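Local coordinates for protein response regulator FixJ (Bradyrhizobium japonicum, PDB 5XSO) that serves as a two-component response regulator that, once activated by FixL, induces expression of nifA, needed to activate nif and fix genes, and of fixK, at residues Ala25-Leu30 / Val41-Asp46; Leu57-Val62 / Gln132-Ala137; Arg158-Gly163 / Glu185-Asn190; Thr193-Asn198 / Val204-Arg209; Pro86-Ile91 / Glu127-Gln132. All coordinates share one frame; numbering follows the deposited sequence. Where two conformers were deposited one is given.

Interaction 1: residues Ala25-Leu30 / Val41-Asp46; sequences AMRDSL and VTLFDD
Arg27 lays its guanidinium group over the methylene of Asp45, with Asp45 CB above one face, displaced toward the rim and 3.3 Å from Arg27 NH1. The carboxylate is only a distant companion. Arg27 NH2 and Asp45 OD2 stay 4.3 Å apart, the oxygen stands far off the plane of the guanidinium, where no N-H points, and the two flat groups are turned 79° against each other; the opposite charges are near each other but form no salt bridge. Arg27 CD passes 3.8 Å from Phe44 O, and the bend at chi3 (-47°) beyond it turns the guanidinium onto Asp45 CB. Nearer the helix backbone, Leu43 CD2 sits 3.6 Å from Arg27 O and also touches Arg27 CB.

These contacts join helix 24-36 to strand 40-44, the last two elements of a beta-alpha-beta unit in the CheY-like receiver domain. The strongest polar partner of Arg27 is the backbone O of Asp21, a residue that probably binds magnesium; it accepts a hydrogen bond from NH1. With an alanine in place of Arg27, the carbonyl of Asp21 would probably lose this donor and Asp45 the positive charge beside it. Leu43 also rests on Val19 of strand 16-20 and on Asn31, one helical turn beyond Arg27.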
# COMPACT_ATOMS: atom_id res chain seq x y z
N ALA A 25 18.15 -1.85 23.44
CA ALA A 25 19.49 -1.65 22.85
C ALA A 25 19.42 -1.60 21.33
O ALA A 25 20.19 -0.86 20.70
CB ALA A 25 20.44 -2.77 23.29
N MET A 26 18.52 -2.39 20.72
CA MET A 26 18.28 -2.24 19.27
C MET A 26 17.75 -0.85 18.95
O MET A 26 18.22 -0.22 17.99
CB MET A 26 17.29 -3.29 18.73
CG MET A 26 17.88 -4.72 18.77
SD MET A 26 19.10 -4.90 17.41
CE MET A 26 18.28 -4.12 16.04
N ARG A 27 16.72 -0.39 19.69
CA ARG A 27 16.16 0.95 19.44
C ARG A 27 17.25 2.00 19.54
O ARG A 27 17.37 2.86 18.66
CB ARG A 27 15.01 1.29 20.41
CG ARG A 27 13.73 0.40 20.10
CD ARG A 27 12.46 0.97 20.83
NE ARG A 27 12.70 1.29 22.24
CZ ARG A 27 12.58 0.42 23.24
NH1 ARG A 27 12.22 -0.84 23.01
NH2 ARG A 27 12.81 0.81 24.48
N ASP A 28 18.07 1.95 20.59
CA ASP A 28 19.15 2.93 20.71
C ASP A 28 20.12 2.84 19.53
O ASP A 28 20.57 3.87 19.02
CB ASP A 28 19.95 2.73 22.01
CG ASP A 28 19.25 3.29 23.23
OD1 ASP A 28 18.28 4.05 23.09
OD2 ASP A 28 19.69 2.89 24.33
N SER A 29 20.49 1.62 19.15
CA SER A 29 21.47 1.44 18.08
C SER A 29 20.93 1.88 16.72
O SER A 29 21.65 2.52 15.92
CB SER A 29 21.85 -0.07 18.01
OG SER A 29 22.75 -0.32 16.94
N LEU A 30 19.68 1.51 16.40
CA LEU A 30 19.02 2.03 15.20
C LEU A 30 18.88 3.54 15.24
O LEU A 30 19.08 4.21 14.23
CB LEU A 30 17.65 1.39 15.02
CG LEU A 30 17.84 -0.11 14.76
CD1 LEU A 30 16.46 -0.73 14.67
CD2 LEU A 30 18.60 -0.32 13.48
N VAL A 41 13.60 9.69 12.45
CA VAL A 41 13.25 8.44 13.15
C VAL A 41 12.15 8.67 14.19
O VAL A 41 12.16 9.67 14.92
CB VAL A 41 14.48 7.81 13.84
CG1 VAL A 41 14.14 6.40 14.35
CG2 VAL A 41 15.69 7.70 12.88
N THR A 42 11.18 7.76 14.23
CA THR A 42 10.18 7.68 15.31
C THR A 42 10.18 6.24 15.80
O THR A 42 10.22 5.32 14.99
CB THR A 42 8.78 8.05 14.83
OG1 THR A 42 8.78 9.39 14.31
CG2 THR A 42 7.76 7.98 15.99
N LEU A 43 10.18 6.02 17.11
CA LEU A 43 10.41 4.66 17.62
C LEU A 43 9.20 4.19 18.40
O LEU A 43 8.54 4.98 19.07
CB LEU A 43 11.66 4.61 18.51
CG LEU A 43 12.88 4.98 17.65
CD1 LEU A 43 13.22 6.44 17.83
CD2 LEU A 43 14.12 4.06 17.85
N PHE A 44 8.94 2.89 18.34
CA PHE A 44 7.85 2.29 19.10
C PHE A 44 8.38 1.06 19.83
O PHE A 44 9.11 0.25 19.23
CB PHE A 44 6.68 1.93 18.17
CG PHE A 44 6.14 3.09 17.41
CD1 PHE A 44 5.09 3.83 17.92
CD2 PHE A 44 6.70 3.46 16.19
CE1 PHE A 44 4.57 4.91 17.21
CE2 PHE A 44 6.20 4.52 15.48
CZ PHE A 44 5.13 5.25 15.99
N ASP A 45 8.04 0.91 21.10
CA ASP A 45 8.44 -0.30 21.80
C ASP A 45 7.27 -1.26 21.95
O ASP A 45 7.45 -2.38 22.45
CB ASP A 45 9.04 0.06 23.16
CG ASP A 45 8.11 0.90 24.02
OD1 ASP A 45 6.88 0.67 24.00
OD2 ASP A 45 8.60 1.79 24.75
N ASP A 46 6.08 -0.83 21.53
CA ASP A 46 4.83 -1.53 21.79
C ASP A 46 4.09 -1.67 20.47
O ASP A 46 3.90 -0.69 19.74
CB ASP A 46 3.96 -0.76 22.79
CG ASP A 46 2.64 -1.46 23.07
OD1 ASP A 46 2.54 -2.69 22.82
OD2 ASP A 46 1.68 -0.78 23.49

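Interaction 2: residues Leu57-Val62 / Gln132-Ala137; sequences LSFGCV and QAEPAA
Phe59 and Ala137 mark the closest approach of the two backbones, their CA atoms 6.9 Å apart where the loop leading into strand 61-65 passes the end of helix 119-138. The helix is kinked here: Pro135 has no N-H to give, and the N of Ala136 also lacks a bond to the preceding turn. Regular bonding resumes with Ala137 N to Ala133 O at 3.2 Å.

A single aromatic ring carries the contact. Phe59 sends its ring out against the helix because CG stands opposite the backbone N (chi1 178°), and residues one turn apart receive it differently. Ala137 CB lies over one face, tightly, at 3.3 Å from Phe59 CD1. Ala133 CB instead meets the ring edge in its plane, 3.9 Å from Phe59 CZ. Past the CZ end of the ring, the backbone N of Glu134 approaches obliquely, 3.8 Å from Phe59 CZ. The Glu134 chain bends at chi2 and brings its carboxylate slantwise past the CD2-CE2 side of the ring, OE2 3.9 Å from Phe59 CD2, the ring and carboxylate planes 37° apart. Were Phe59 a serine, the methyls of Ala133 and Ala137 would probably lose their shared partner, leaving a gap between loop and helix.

Pro88 completes the setting, touching both Phe59 and Ala133. Beyond the loop, strand 61-65 is the central strand of the five-stranded parallel sheet of the CheY-like receiver domain, against which helix 119-138 packs: the backbone of Cys61 bonds to His16 and Tyr18, while that of Val62 bonds to Pro88 and Leu90 on the side of strand 89-93.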
# COMPACT_ATOMS: atom_id res chain seq x y z
N LEU A 57 0.40 9.04 10.83
CA LEU A 57 1.80 9.13 10.45
C LEU A 57 1.98 9.48 8.98
O LEU A 57 1.28 8.95 8.11
CB LEU A 57 2.55 7.81 10.70
CG LEU A 57 2.65 7.37 12.16
CD1 LEU A 57 3.08 5.87 12.26
CD2 LEU A 57 3.56 8.37 12.92
N SER A 58 2.98 10.30 8.70
CA SER A 58 3.34 10.62 7.33
C SER A 58 4.27 9.54 6.76
O SER A 58 4.86 8.73 7.49
CB SER A 58 4.03 11.97 7.27
OG SER A 58 5.14 11.98 8.14
N PHE A 59 4.43 9.58 5.43
CA PHE A 59 5.10 8.50 4.72
C PHE A 59 6.49 8.23 5.27
O PHE A 59 7.25 9.15 5.57
CB PHE A 59 5.21 8.82 3.23
CG PHE A 59 5.94 7.78 2.46
CD1 PHE A 59 5.34 6.57 2.16
CD2 PHE A 59 7.25 7.99 2.04
CE1 PHE A 59 6.04 5.59 1.43
CE2 PHE A 59 7.94 7.05 1.34
CZ PHE A 59 7.35 5.82 1.01
N GLY A 60 6.82 6.95 5.42
CA GLY A 60 8.17 6.57 5.80
C GLY A 60 8.31 5.07 5.71
O GLY A 60 7.39 4.35 5.33
N CYS A 61 9.49 4.61 6.06
CA CYS A 61 9.82 3.19 5.96
C CYS A 61 9.72 2.57 7.36
O CYS A 61 10.27 3.13 8.32
CB CYS A 61 11.23 3.00 5.39
SG CYS A 61 11.75 1.28 5.16
N VAL A 62 9.06 1.43 7.46
CA VAL A 62 8.97 0.71 8.73
C VAL A 62 10.12 -0.30 8.82
O VAL A 62 10.38 -1.05 7.86
CB VAL A 62 7.60 0.02 8.87
CG1 VAL A 62 7.54 -0.78 10.17
CG2 VAL A 62 6.47 1.03 8.76
N GLN A 132 11.36 2.94 -4.17
CA GLN A 132 10.36 2.16 -4.88
C GLN A 132 8.94 2.44 -4.39
O GLN A 132 7.99 2.38 -5.18
CB GLN A 132 10.65 0.65 -4.76
CG GLN A 132 12.10 0.26 -4.95
CD GLN A 132 12.44 -0.29 -6.32
OE1 GLN A 132 12.36 0.43 -7.32
NE2 GLN A 132 12.84 -1.57 -6.38
N ALA A 133 8.76 2.70 -3.09
CA ALA A 133 7.43 2.91 -2.52
C ALA A 133 6.93 4.35 -2.64
O ALA A 133 5.71 4.58 -2.59
CB ALA A 133 7.42 2.51 -1.03
N GLU A 134 7.83 5.32 -2.77
CA GLU A 134 7.39 6.71 -2.74
C GLU A 134 6.38 7.03 -3.83
O GLU A 134 5.37 7.68 -3.51
CB GLU A 134 8.61 7.65 -2.82
CG GLU A 134 8.31 9.07 -2.33
CD GLU A 134 9.41 9.65 -1.47
OE1 GLU A 134 10.61 9.44 -1.78
OE2 GLU A 134 9.07 10.33 -0.48
N PRO A 135 6.57 6.62 -5.10
CA PRO A 135 5.56 6.96 -6.12
C PRO A 135 4.13 6.59 -5.74
O PRO A 135 3.23 7.43 -5.90
CB PRO A 135 6.07 6.19 -7.35
CG PRO A 135 7.51 6.20 -7.19
CD PRO A 135 7.78 6.06 -5.71
N ALA A 136 3.89 5.38 -5.19
CA ALA A 136 2.52 5.04 -4.82
C ALA A 136 2.04 5.87 -3.63
O ALA A 136 0.87 6.28 -3.57
CB ALA A 136 2.40 3.55 -4.53
N ALA A 137 2.92 6.10 -2.65
CA ALA A 137 2.61 7.05 -1.59
C ALA A 137 2.17 8.41 -2.15
O ALA A 137 1.22 9.02 -1.65
CB ALA A 137 3.83 7.22 -0.68

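Interaction 3: residues Arg158-Gly163 / Glu185-Asn190; sequences RQVMEG and EVYRAN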
# COMPACT_ATOMS: atom_id res chain seq x y z
N ARG A 158 -21.53 -0.03 -12.90
CA ARG A 158 -20.26 -0.73 -12.80
C ARG A 158 -20.16 -1.79 -13.90
O ARG A 158 -19.12 -1.92 -14.55
CB ARG A 158 -20.12 -1.32 -11.38
CG ARG A 158 -18.96 -2.24 -11.19
CD ARG A 158 -17.66 -1.41 -11.16
NE ARG A 158 -16.54 -2.31 -10.88
CZ ARG A 158 -16.05 -2.55 -9.67
NH1 ARG A 158 -16.56 -1.96 -8.59
NH2 ARG A 158 -15.04 -3.40 -9.53
N GLN A 159 -21.26 -2.53 -14.14
CA GLN A 159 -21.28 -3.50 -15.24
C GLN A 159 -21.07 -2.84 -16.59
O GLN A 159 -20.37 -3.39 -17.45
CB GLN A 159 -22.62 -4.27 -15.26
CG GLN A 159 -22.70 -5.26 -14.10
CD GLN A 159 -24.08 -5.91 -14.03
OE1 GLN A 159 -25.06 -5.36 -14.55
NE2 GLN A 159 -24.16 -7.08 -13.46
N VAL A 160 -21.74 -1.73 -16.84
CA VAL A 160 -21.56 -1.03 -18.12
C VAL A 160 -20.12 -0.54 -18.27
O VAL A 160 -19.51 -0.68 -19.34
CB VAL A 160 -22.57 0.13 -18.27
CG1 VAL A 160 -22.21 0.97 -19.55
CG2 VAL A 160 -24.03 -0.41 -18.38
N MET A 161 -19.52 -0.01 -17.21
CA MET A 161 -18.10 0.36 -17.26
C MET A 161 -17.24 -0.84 -17.63
O MET A 161 -16.34 -0.75 -18.49
CB MET A 161 -17.64 0.92 -15.91
CG MET A 161 -16.09 1.02 -15.80
SD MET A 161 -15.64 1.77 -14.22
CE MET A 161 -16.34 3.33 -14.52
N GLU A 162 -17.50 -1.98 -16.98
CA GLU A 162 -16.73 -3.19 -17.29
C GLU A 162 -16.92 -3.61 -18.74
O GLU A 162 -15.95 -3.94 -19.42
CB GLU A 162 -17.15 -4.31 -16.34
CG GLU A 162 -16.53 -5.67 -16.61
CD GLU A 162 -17.07 -6.67 -15.62
OE1 GLU A 162 -18.02 -7.41 -15.96
OE2 GLU A 162 -16.54 -6.68 -14.49
N GLY A 163 -18.17 -3.61 -19.21
CA GLY A 163 -18.44 -4.01 -20.59
C GLY A 163 -17.80 -3.08 -21.61
O GLY A 163 -17.27 -3.53 -22.64
N GLU A 185 -27.04 3.66 -22.92
CA GLU A 185 -26.42 4.99 -23.03
C GLU A 185 -26.70 5.83 -21.80
O GLU A 185 -25.91 6.74 -21.51
CB GLU A 185 -26.91 5.72 -24.28
CG GLU A 185 -26.37 5.11 -25.56
CD GLU A 185 -24.90 5.46 -25.78
OE1 GLU A 185 -24.16 4.63 -26.33
OE2 GLU A 185 -24.49 6.57 -25.40
N VAL A 186 -27.81 5.60 -21.10
CA VAL A 186 -28.04 6.32 -19.83
C VAL A 186 -26.96 5.96 -18.83
O VAL A 186 -26.36 6.84 -18.21
CB VAL A 186 -29.44 6.00 -19.28
CG1 VAL A 186 -29.65 6.69 -17.86
CG2 VAL A 186 -30.52 6.38 -20.32
N TYR A 187 -26.70 4.66 -18.68
CA TYR A 187 -25.67 4.25 -17.76
C TYR A 187 -24.30 4.71 -18.23
O TYR A 187 -23.48 5.10 -17.39
CB TYR A 187 -25.70 2.72 -17.58
CG TYR A 187 -26.94 2.25 -16.81
CD1 TYR A 187 -27.40 2.92 -15.67
CD2 TYR A 187 -27.66 1.13 -17.27
CE1 TYR A 187 -28.55 2.43 -14.92
CE2 TYR A 187 -28.78 0.65 -16.59
CZ TYR A 187 -29.22 1.31 -15.42
OH TYR A 187 -30.31 0.84 -14.73
N ARG A 188 -24.02 4.62 -19.55
CA ARG A 188 -22.72 5.09 -20.02
C ARG A 188 -22.50 6.55 -19.59
O ARG A 188 -21.40 6.95 -19.14
CB ARG A 188 -22.69 4.99 -21.56
CG ARG A 188 -21.30 5.49 -22.11
CD ARG A 188 -21.48 6.23 -23.44
NE ARG A 188 -20.16 6.70 -23.93
CZ ARG A 188 -19.38 5.99 -24.75
NH1 ARG A 188 -19.69 4.72 -25.11
NH2 ARG A 188 -18.22 6.55 -25.16
N ALA A 189 -23.52 7.38 -19.85
CA ALA A 189 -23.38 8.82 -19.51
C ALA A 189 -23.11 9.00 -18.02
O ALA A 189 -22.26 9.83 -17.62
CB ALA A 189 -24.63 9.60 -19.89
N ASN A 190 -23.84 8.25 -17.18
CA ASN A 190 -23.59 8.31 -15.74
C ASN A 190 -22.19 7.85 -15.39
O ASN A 190 -21.54 8.44 -14.50
CB ASN A 190 -24.58 7.44 -14.97
CG ASN A 190 -26.06 7.90 -15.09
OD1 ASN A 190 -27.01 7.15 -14.73
ND2 ASN A 190 -26.26 9.06 -15.66
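Val160 has CG1 anti to its backbone N (chi1 173°), which leaves CG2 beside that nitrogen, and the two methyls of the fork reach separate places on the opposing helix. Tyr187 answers with CG anti to its carbonyl carbon (chi1 -69°), a setting that swings the ring away and leaves CB, which the backbone already points at the valine, as the nearest atom. The two side chains therefore run roughly perpendicular.

The closest meeting is that of Val160 CG2 with Tyr187 CB at 3.6 Å. The same methyl stands obliquely to the aromatic ring, 4.1 Å from Tyr187 CD2, so the valine packs at the root of the tyrosine more than on the ring itself. The other methyl, Val160 CG1, turns to the backbone and lies 4.1 Å from Arg188 N. Such an approach is possible because the helices come close: the CA atoms of Val160 and Arg188 are 6.5 Å apart. The side chain of Arg188 then extends away from the contact, and no hydrogen bond links the two segments. This is purely apolar packing, small in area, in which one branched side chain is set against the opposing helix.

Both helices belong to the LuxR-family DNA-binding domain, and 185-189 falls in its helix-turn-helix motif. Val160 also touches Ile173 of helix 170-177, the other helix of the motif. The tyrosine side chain rests on Ile179 and on Arg156 and Glu157 of helix 155-166, while Arg188 packs on Leu164 of that helix and Met161 on Val191 and Met195 of helix 184-195.

Interaction 4: residues Thr193-Asn198 / Val204-Arg209; sequences TKMQAN and VRLAMR. With FMT (formic acid), chain I.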
# COMPACT_ATOMS: atom_id res chain seq x y z
N THR A 193 -19.74 10.66 -16.30
CA THR A 193 -19.86 11.81 -15.37
C THR A 193 -19.29 11.49 -13.99
O THR A 193 -18.53 12.28 -13.41
CB THR A 193 -21.33 12.25 -15.27
OG1 THR A 193 -21.77 12.63 -16.57
CG2 THR A 193 -21.48 13.49 -14.33
N LYS A 194 -19.65 10.32 -13.43
CA LYS A 194 -19.21 9.97 -12.09
C LYS A 194 -17.72 9.72 -12.06
O LYS A 194 -17.04 10.10 -11.10
CB LYS A 194 -19.97 8.73 -11.60
CG LYS A 194 -21.42 8.99 -11.19
CD LYS A 194 -22.04 7.71 -10.67
CE LYS A 194 -23.50 7.97 -10.14
NZ LYS A 194 -24.12 6.69 -9.59
N MET A 195 -17.17 9.15 -13.13
CA MET A 195 -15.74 8.90 -13.20
C MET A 195 -14.95 10.11 -13.66
O MET A 195 -13.72 10.12 -13.51
CB MET A 195 -15.45 7.72 -14.13
CG MET A 195 -15.95 6.37 -13.67
SD MET A 195 -15.39 5.90 -12.00
CE MET A 195 -13.65 5.95 -12.37
N GLN A 196 -15.62 11.13 -14.18
CA GLN A 196 -14.98 12.30 -14.81
C GLN A 196 -14.05 11.85 -15.92
O GLN A 196 -12.86 12.23 -15.99
CB GLN A 196 -14.26 13.15 -13.76
CG GLN A 196 -15.35 13.85 -12.91
CD GLN A 196 -16.11 14.94 -13.71
OE1 GLN A 196 -15.57 16.04 -13.91
NE2 GLN A 196 -17.38 14.65 -14.15
N ALA A 197 -14.55 10.94 -16.77
CA ALA A 197 -13.77 10.42 -17.90
C ALA A 197 -14.31 11.07 -19.17
O ALA A 197 -15.54 11.16 -19.35
CB ALA A 197 -13.89 8.89 -18.00
N ASN A 198 -13.42 11.49 -20.05
CA ASN A 198 -13.79 12.17 -21.29
C ASN A 198 -13.80 11.24 -22.50
O ASN A 198 -14.03 11.68 -23.63
CB ASN A 198 -12.81 13.30 -21.54
CG ASN A 198 -12.94 14.44 -20.54
OD1 ASN A 198 -11.97 15.28 -20.45
ND2 ASN A 198 -14.04 14.54 -19.88
N VAL A 204 -10.42 3.76 -19.18
CA VAL A 204 -9.44 2.69 -18.98
C VAL A 204 -8.33 3.13 -18.01
O VAL A 204 -7.96 2.38 -17.09
CB VAL A 204 -8.85 2.26 -20.34
CG1 VAL A 204 -7.59 1.41 -20.16
CG2 VAL A 204 -9.89 1.51 -21.13
N ARG A 205 -7.78 4.32 -18.19
CA ARG A 205 -6.66 4.70 -17.34
C ARG A 205 -7.11 4.92 -15.90
O ARG A 205 -6.34 4.68 -14.96
CB ARG A 205 -5.95 5.94 -17.84
CG ARG A 205 -5.54 5.97 -19.29
CD ARG A 205 -4.56 7.06 -19.52
NE ARG A 205 -3.96 6.90 -20.82
CZ ARG A 205 -2.93 6.09 -21.05
NH1 ARG A 205 -2.37 5.40 -20.05
NH2 ARG A 205 -2.49 5.98 -22.27
N LEU A 206 -8.33 5.42 -15.70
CA LEU A 206 -8.85 5.49 -14.34
C LEU A 206 -9.00 4.09 -13.75
O LEU A 206 -8.62 3.85 -12.59
CB LEU A 206 -10.20 6.24 -14.33
CG LEU A 206 -10.07 7.72 -14.76
CD1 LEU A 206 -11.46 8.37 -14.99
CD2 LEU A 206 -9.28 8.53 -13.80
N ALA A 207 -9.56 3.16 -14.52
CA ALA A 207 -9.59 1.78 -14.06
C ALA A 207 -8.18 1.25 -13.81
O ALA A 207 -7.99 0.45 -12.89
CB ALA A 207 -10.37 0.92 -15.06
N MET A 208 -7.16 1.69 -14.57
CA MET A 208 -5.78 1.37 -14.20
C MET A 208 -5.50 1.83 -12.77
O MET A 208 -5.26 1.01 -11.88
CB MET A 208 -4.79 2.01 -15.18
CG MET A 208 -4.64 1.30 -16.54
SD MET A 208 -3.96 2.32 -17.88
CE MET A 208 -4.43 1.31 -19.20
N ARG A 209 -5.54 3.14 -12.55
CA ARG A 209 -5.16 3.71 -11.26
C ARG A 209 -5.97 3.16 -10.10
O ARG A 209 -5.52 3.27 -8.96
CB ARG A 209 -5.28 5.23 -11.31
CG ARG A 209 -4.23 5.88 -12.18
CD ARG A 209 -4.72 7.18 -12.80
NE ARG A 209 -4.09 8.35 -12.19
CZ ARG A 209 -4.44 9.61 -12.44
NH1 ARG A 209 -5.43 9.87 -13.29
NH2 ARG A 209 -3.81 10.61 -11.82
C FMT I . -26.62 6.65 -7.75
O1 FMT I . -26.04 5.91 -6.95
O2 FMT I . -26.24 7.78 -8.06
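Leu206 meets the peptide group after Met195 at its oxygen, CD1 standing 3.2 Å from Met195 O. A second flat group, the amide of Gln196, folds back on its own helix: NE2 donates to Thr193 O at 2.7 Å along a nearly straight path (171°). The acceptor lies almost in the amide plane, and the donor in turn sits in the carbonyl plane on a lone pair (C=O...N angle 133°). Bonded in its own plane, the amide is probably kept from turning.

The bond shares its acceptor, Thr193 O, with a Schellman motif. Gln196, with positive phi (55°), is its C-prime residue; Gln196 N makes a weak bond to Thr193 O, and Ala197 N reaches back to a carbonyl five residues earlier. The motif ends helix 184-195 of the LuxR-family DNA-binding domain and turns the chain toward helix 200-209, whose Leu206 packs against the turn.

The other contacts between the two segments are apolar. Met195 is bent at chi2 and chi3, and its methyl CE comes to 4.0 Å from Leu206 CB; the two side chains run antiparallel alongside each other. Ala197 CB, just past the turn, touches Leu206 CD1 at 3.9 Å, so one leucine methyl reaches both the helix end and the residue beyond the motif. Helix 140-152 packs here too, with Val150 on Met195 and Ile146 on Leu206, and Arg149 NH1 bonds to Met195 O. Apart from this packing, Lys194 NZ makes a salt bridge with Glu157 and a weak hydrogen bond, 2.8 Å, to O2 of a formic acid probably from the crystallisation liquor.

Interaction 5: residues Pro86-Ile91 / Glu127-Gln132; sequences PFPILI and ESAIRQ
Pro88 and Ala129 supply most of the apolar contact. Their CB atoms lie 3.9 Å apart, the methyl of the alanine set against the flank of the pyrrolidine ring. Leu90, two residues along, brings CD2 to the same methyl of Ala129 at a looser 4.4 Å. A small residue on the helix is thus shared by two side chains of the other segment, and the backbones can come close, with the CA atoms of Pro88 and Ala129 6.1 Å apart.

Contacts of carbon with polar backbone atoms form a second kind. Pro88 CG lies 3.7 Å from the carbonyl O of Ala129, and the same ring carbon is 4.4 Å from Ile130 N. Neither is a hydrogen bond, and none joins the two segments.

The arrangement belongs to the alternating beta-alpha fold of receiver domains, in which helix 119-138, the last of the domain, lies against one face of the parallel sheet. Leu90 points to that helix and also packs on Leu122, Met125 and Ile126, while Ile130 of the helix packs on Cys61 of strand 61-65. Ile89, the neighbour of Leu90 in the strand, points away and meets Leu77 and Met80 of helix 73-82 on the other face.

Charged contacts stay within the helix or lead away from the contact. In one of two deposited conformers Arg131 NH1 forms a salt bridge, 3.3 Å long, with Glu127 OE2 one turn earlier; since the arginine is modelled twice, this pairing is doubtful. Glu127 OE1 has Lys14 NZ as a long, weak ion-pair partner.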
# COMPACT_ATOMS: atom_id res chain seq x y z
N PRO A 86 0.74 2.55 2.33
CA PRO A 86 1.81 2.52 1.32
C PRO A 86 3.22 2.45 1.91
O PRO A 86 4.19 2.45 1.14
CB PRO A 86 1.59 3.84 0.58
CG PRO A 86 1.06 4.75 1.63
CD PRO A 86 0.32 3.92 2.66
N PHE A 87 3.38 2.36 3.21
CA PHE A 87 4.73 2.36 3.79
C PHE A 87 5.46 1.06 3.46
O PHE A 87 4.93 -0.02 3.73
CB PHE A 87 4.67 2.47 5.31
CG PHE A 87 4.09 3.74 5.85
CD1 PHE A 87 4.10 3.95 7.22
CD2 PHE A 87 3.52 4.72 5.03
CE1 PHE A 87 3.53 5.13 7.78
CE2 PHE A 87 2.98 5.87 5.57
CZ PHE A 87 2.98 6.08 6.95
N PRO A 88 6.68 1.10 2.95
CA PRO A 88 7.44 -0.15 2.82
C PRO A 88 7.85 -0.66 4.20
O PRO A 88 8.12 0.12 5.13
CB PRO A 88 8.67 0.26 1.99
CG PRO A 88 8.88 1.73 2.30
CD PRO A 88 7.48 2.29 2.57
N ILE A 89 7.94 -1.99 4.33
CA ILE A 89 8.31 -2.60 5.60
C ILE A 89 9.54 -3.50 5.42
O ILE A 89 9.55 -4.41 4.57
CB ILE A 89 7.15 -3.40 6.20
CG1 ILE A 89 5.92 -2.50 6.38
CG2 ILE A 89 7.62 -4.01 7.55
CD1 ILE A 89 4.59 -3.28 6.49
N LEU A 90 10.56 -3.29 6.26
CA LEU A 90 11.71 -4.18 6.37
C LEU A 90 11.65 -4.93 7.71
O LEU A 90 11.30 -4.33 8.74
CB LEU A 90 13.04 -3.39 6.31
CG LEU A 90 13.14 -2.42 5.14
CD1 LEU A 90 14.49 -1.68 5.22
CD2 LEU A 90 13.05 -3.24 3.79
N ILE A 91 11.99 -6.21 7.69
CA ILE A 91 11.88 -7.09 8.85
C ILE A 91 13.28 -7.46 9.31
O ILE A 91 14.09 -7.96 8.51
CB ILE A 91 11.08 -8.36 8.50
CG1 ILE A 91 9.66 -8.00 8.03
CG2 ILE A 91 11.12 -9.34 9.66
CD1 ILE A 91 8.84 -7.35 9.10
N GLU A 127 17.06 2.96 1.55
CA GLU A 127 17.03 3.90 0.42
C GLU A 127 16.30 3.29 -0.76
O GLU A 127 15.51 3.98 -1.44
CB GLU A 127 18.44 4.31 0.00
CG GLU A 127 18.91 5.57 0.64
CD GLU A 127 20.14 6.11 -0.05
OE1 GLU A 127 21.20 6.17 0.61
OE2 GLU A 127 20.04 6.45 -1.26
N SER A 128 16.54 2.01 -1.01
CA SER A 128 15.89 1.34 -2.12
C SER A 128 14.39 1.21 -1.88
O SER A 128 13.59 1.47 -2.78
CB SER A 128 16.54 -0.02 -2.34
OG SER A 128 15.77 -0.85 -3.20
N ALA A 129 14.00 0.85 -0.66
CA ALA A 129 12.59 0.69 -0.29
C ALA A 129 11.81 1.98 -0.45
O ALA A 129 10.68 2.00 -0.93
CB ALA A 129 12.50 0.22 1.16
N ILE A 130 12.39 3.07 0.05
CA ILE A 130 11.71 4.36 -0.04
C ILE A 130 11.58 4.77 -1.49
O ILE A 130 10.51 5.22 -1.93
CB ILE A 130 12.47 5.42 0.76
CG1 ILE A 130 12.25 5.22 2.26
CG2 ILE A 130 11.96 6.81 0.40
CD1 ILE A 130 13.08 6.14 3.16
N ARG A 131 12.65 4.59 -2.26
CA ARG A 131 12.63 4.98 -3.67
C ARG A 131 11.54 4.24 -4.43
O ARG A 131 10.83 4.84 -5.25
CB ARG A 131 14.01 4.74 -4.28
CG ARG A 131 14.14 5.07 -5.76
CD ARG A 131 15.58 4.86 -6.25
NE ARG A 131 16.57 5.48 -5.38
CZ ARG A 131 17.53 4.82 -4.73
NH1 ARG A 131 18.39 5.48 -3.96
NH2 ARG A 131 17.63 3.50 -4.84
N GLN A 132 11.36 2.94 -4.17
CA GLN A 132 10.36 2.16 -4.88
C GLN A 132 8.94 2.44 -4.39
O GLN A 132 7.99 2.38 -5.18
CB GLN A 132 10.65 0.65 -4.76
CG GLN A 132 12.10 0.26 -4.95
CD GLN A 132 12.44 -0.29 -6.32
OE1 GLN A 132 12.36 0.43 -7.32
NE2 GLN A 132 12.84 -1.57 -6.38

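Along the chain, interaction 1 comes first, interactions 2 and 5 follow, and interactions 3 and 4 come last. The contacts form two groups. Interactions 1, 2 and 5 all reach the parallel sheet of the receiver domain; 2 and 5 share helix 119-138 and Gln132, sit on neighbouring strands, and have centres about 7 Å apart, whereas interaction 1 lies about 19 Å from interaction 2 between centres, at the edge strand. Interactions 3 and 4, centres about 12 Å apart, share helix 184-195 of the DNA-binding domain, where Met161 touches Met195. Interactions 1 and 3 are about 52 Å apart between centres, and no contact described here joins the two domains, each group packing its own in this unphosphorylated monomer.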